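Local coordinates for ABC transporter, periplasmic substrate-binding protein (Thermotoga maritima, PDB 2HPG) that probably captures a solute in the periplasm as the extracytoplasmic binding component of a tripartite ATP-independent (TRAP) transporter, at residues F13-A18 with F47-L52. Residues are numbered along the deposited sequence; the frame is centred on the assembly and turned at random.
Sequences FGHVLA and FPSSQL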
loop_
_atom_site.group_PDB
_atom_site.type_symbol
_atom_site.label_atom_id
_atom_site.label_comp_id
_atom_site.label_asym_id
_atom_site.label_seq_id
_atom_site.Cartn_x
_atom_site.Cartn_y
_atom_site.Cartn_z
ATOM N N PHE A 13 -6.965 -2.195 -16.210
ATOM C CA PHE A 13 -6.360 -2.219 -14.892
ATOM C C PHE A 13 -6.636 -0.927 -14.164
ATOM O O PHE A 13 -6.201 0.118 -14.619
ATOM C CB PHE A 13 -4.860 -2.419 -15.022
ATOM C CG PHE A 13 -4.223 -2.935 -13.767
ATOM C CD1 PHE A 13 -4.104 -4.292 -13.551
ATOM C CD2 PHE A 13 -3.761 -2.064 -12.803
ATOM C CE1 PHE A 13 -3.533 -4.781 -12.391
ATOM C CE2 PHE A 13 -3.197 -2.547 -11.642
ATOM C CZ PHE A 13 -3.081 -3.911 -11.440
ATOM N N GLY A 14 -7.325 -1.001 -13.023
ATOM C CA GLY A 14 -7.795 0.201 -12.354
ATOM C C GLY A 14 -7.250 0.508 -10.971
ATOM O O GLY A 14 -6.475 -0.249 -10.387
ATOM N N HIS A 15 -7.698 1.639 -10.441
ATOM C CA HIS A 15 -7.298 2.094 -9.122
ATOM C C HIS A 15 -5.816 2.431 -9.016
ATOM O O HIS A 15 -5.219 2.267 -7.962
ATOM C CB HIS A 15 -7.695 1.066 -8.039
ATOM C CG HIS A 15 -9.153 1.086 -7.700
ATOM N ND1 HIS A 15 -9.684 0.375 -6.643
ATOM C CD2 HIS A 15 -10.195 1.731 -8.281
ATOM C CE1 HIS A 15 -10.992 0.574 -6.596
ATOM N NE2 HIS A 15 -11.327 1.391 -7.580
ATOM N N VAL A 16 -5.222 2.954 -10.086
ATOM C CA VAL A 16 -3.801 3.268 -10.050
ATOM C C VAL A 16 -3.514 4.683 -9.511
ATOM O O VAL A 16 -2.471 5.265 -9.822
ATOM C CB VAL A 16 -3.135 3.065 -11.423
ATOM C CG1 VAL A 16 -3.487 1.701 -11.977
ATOM C CG2 VAL A 16 -3.506 4.187 -12.404
ATOM N N LEU A 17 -4.412 5.192 -8.667
ATOM C CA LEU A 17 -4.235 6.463 -7.970
ATOM C C LEU A 17 -4.398 7.646 -8.935
ATOM O O LEU A 17 -5.108 7.501 -9.939
ATOM C CB LEU A 17 -2.935 6.483 -7.136
ATOM C CG LEU A 17 -2.733 5.258 -6.226
ATOM C CD1 LEU A 17 -1.557 5.442 -5.303
ATOM C CD2 LEU A 17 -3.989 4.949 -5.416
ATOM N N ALA A 18 -3.830 8.813 -8.609
ATOM C CA ALA A 18 -4.175 10.051 -9.309
ATOM C C ALA A 18 -3.498 10.113 -10.659
ATOM O O ALA A 18 -2.379 9.613 -10.798
ATOM C CB ALA A 18 -3.799 11.291 -8.471
ATOM N N PHE A 47 -6.381 2.691 -15.785
ATOM C CA PHE A 47 -7.388 3.649 -15.297
ATOM C C PHE A 47 -7.034 4.235 -13.943
ATOM O O PHE A 47 -6.985 3.502 -12.952
ATOM C CB PHE A 47 -8.748 2.971 -15.160
ATOM C CG PHE A 47 -9.347 2.568 -16.465
ATOM C CD1 PHE A 47 -10.288 3.365 -17.086
ATOM C CD2 PHE A 47 -8.962 1.404 -17.084
ATOM C CE1 PHE A 47 -10.830 2.999 -18.283
ATOM C CE2 PHE A 47 -9.492 1.051 -18.301
ATOM C CZ PHE A 47 -10.421 1.833 -18.893
ATOM N N PRO A 48 -6.775 5.556 -13.882
ATOM C CA PRO A 48 -6.582 6.205 -12.594
ATOM C C PRO A 48 -7.747 6.013 -11.630
ATOM O O PRO A 48 -8.863 5.758 -12.052
ATOM C CB PRO A 48 -6.452 7.682 -12.969
ATOM C CG PRO A 48 -5.837 7.645 -14.332
ATOM C CD PRO A 48 -6.543 6.497 -14.997
ATOM N N SER A 49 -7.462 6.120 -10.342
ATOM C CA SER A 49 -8.490 6.057 -9.326
ATOM C C SER A 49 -9.433 7.259 -9.461
ATOM O O SER A 49 -9.022 8.352 -9.847
ATOM C CB SER A 49 -7.875 6.046 -7.924
ATOM O OG SER A 49 -7.140 4.865 -7.677
ATOM N N SER A 50 -10.704 7.027 -9.157
ATOM C CA SER A 50 -11.664 8.097 -8.948
ATOM C C SER A 50 -11.658 8.451 -7.458
ATOM O O SER A 50 -11.565 7.556 -6.598
ATOM C CB SER A 50 -13.064 7.623 -9.365
ATOM O OG SER A 50 -13.971 8.710 -9.422
ATOM N N GLN A 51 -11.747 9.743 -7.144
ATOM C CA GLN A 51 -11.980 10.170 -5.751
ATOM C C GLN A 51 -13.489 10.197 -5.375
ATOM O O GLN A 51 -13.845 10.401 -4.204
ATOM C CB GLN A 51 -11.266 11.505 -5.413
ATOM C CG GLN A 51 -11.370 12.658 -6.427
ATOM C CD GLN A 51 -10.385 13.806 -6.104
ATOM O OE1 GLN A 51 -10.035 14.039 -4.932
ATOM N NE2 GLN A 51 -9.934 14.518 -7.144
ATOM N N LEU A 52 -14.364 9.962 -6.355
ATOM C CA LEU A 52 -15.799 9.869 -6.091
ATOM C C LEU A 52 -16.113 8.723 -5.125
ATOM O O LEU A 52 -15.476 7.674 -5.180
ATOM C CB LEU A 52 -16.580 9.660 -7.394
ATOM C CG LEU A 52 -16.343 10.631 -8.564
ATOM C CD1 LEU A 52 -17.465 10.480 -9.577
ATOM C CD2 LEU A 52 -16.223 12.087 -8.120
HETATM O O HOH W 1 -9.992 3.073 -11.373
#
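Where the parallel strands 9-14 and 42-47 run out into loops, Phe47 N donates a nearly straight backbone bond to Phe13 O at 2.8 Å, and beyond it the chains stay side by side. Phe47 O then receives a weak bond from Val16 N (3.4 Å), while a water links His15 N to Pro48 O. Further along, Ser49 meets Leu17 twice: Ser49 N donates to Leu17 O at 2.8 Å, and Leu17 N donates to Ser49 OG at 2.9 Å. The second bond depends on the side-chain torsion, since OG, anti to the carbonyl carbon of Ser49 (chi1 -67°), is set beside the residue's own N and brought to Leu17 N. Replacing Ser49 by alanine is likely to leave Leu17 N without this acceptor, with the backbone bond to Leu17 O remaining between the two residues. In this family 7 solute-binding protein, of the periplasmic binding protein class, the loops extend two strands connected through helix 22-37 in a beta-alpha-beta crossover. Val16 touches His24 and Phe27 of that helix and also packs against 47-52: its CG2 lies 3.7 Å from Pro48 CA, and its CG1 meets the Phe13 ring at the edge, in plane. Pro48 CB lies against Leu17 O (3.3 Å). The Phe47 ring turns an edge to Phe13 O, its CD2 3.9 Å from that oxygen. The CB of His15 points away from 47-52 overall, though it still touches Ser49 OG; beyond it, NE2 is hydrogen-bonded to Glu56 and the ring meets Trp70.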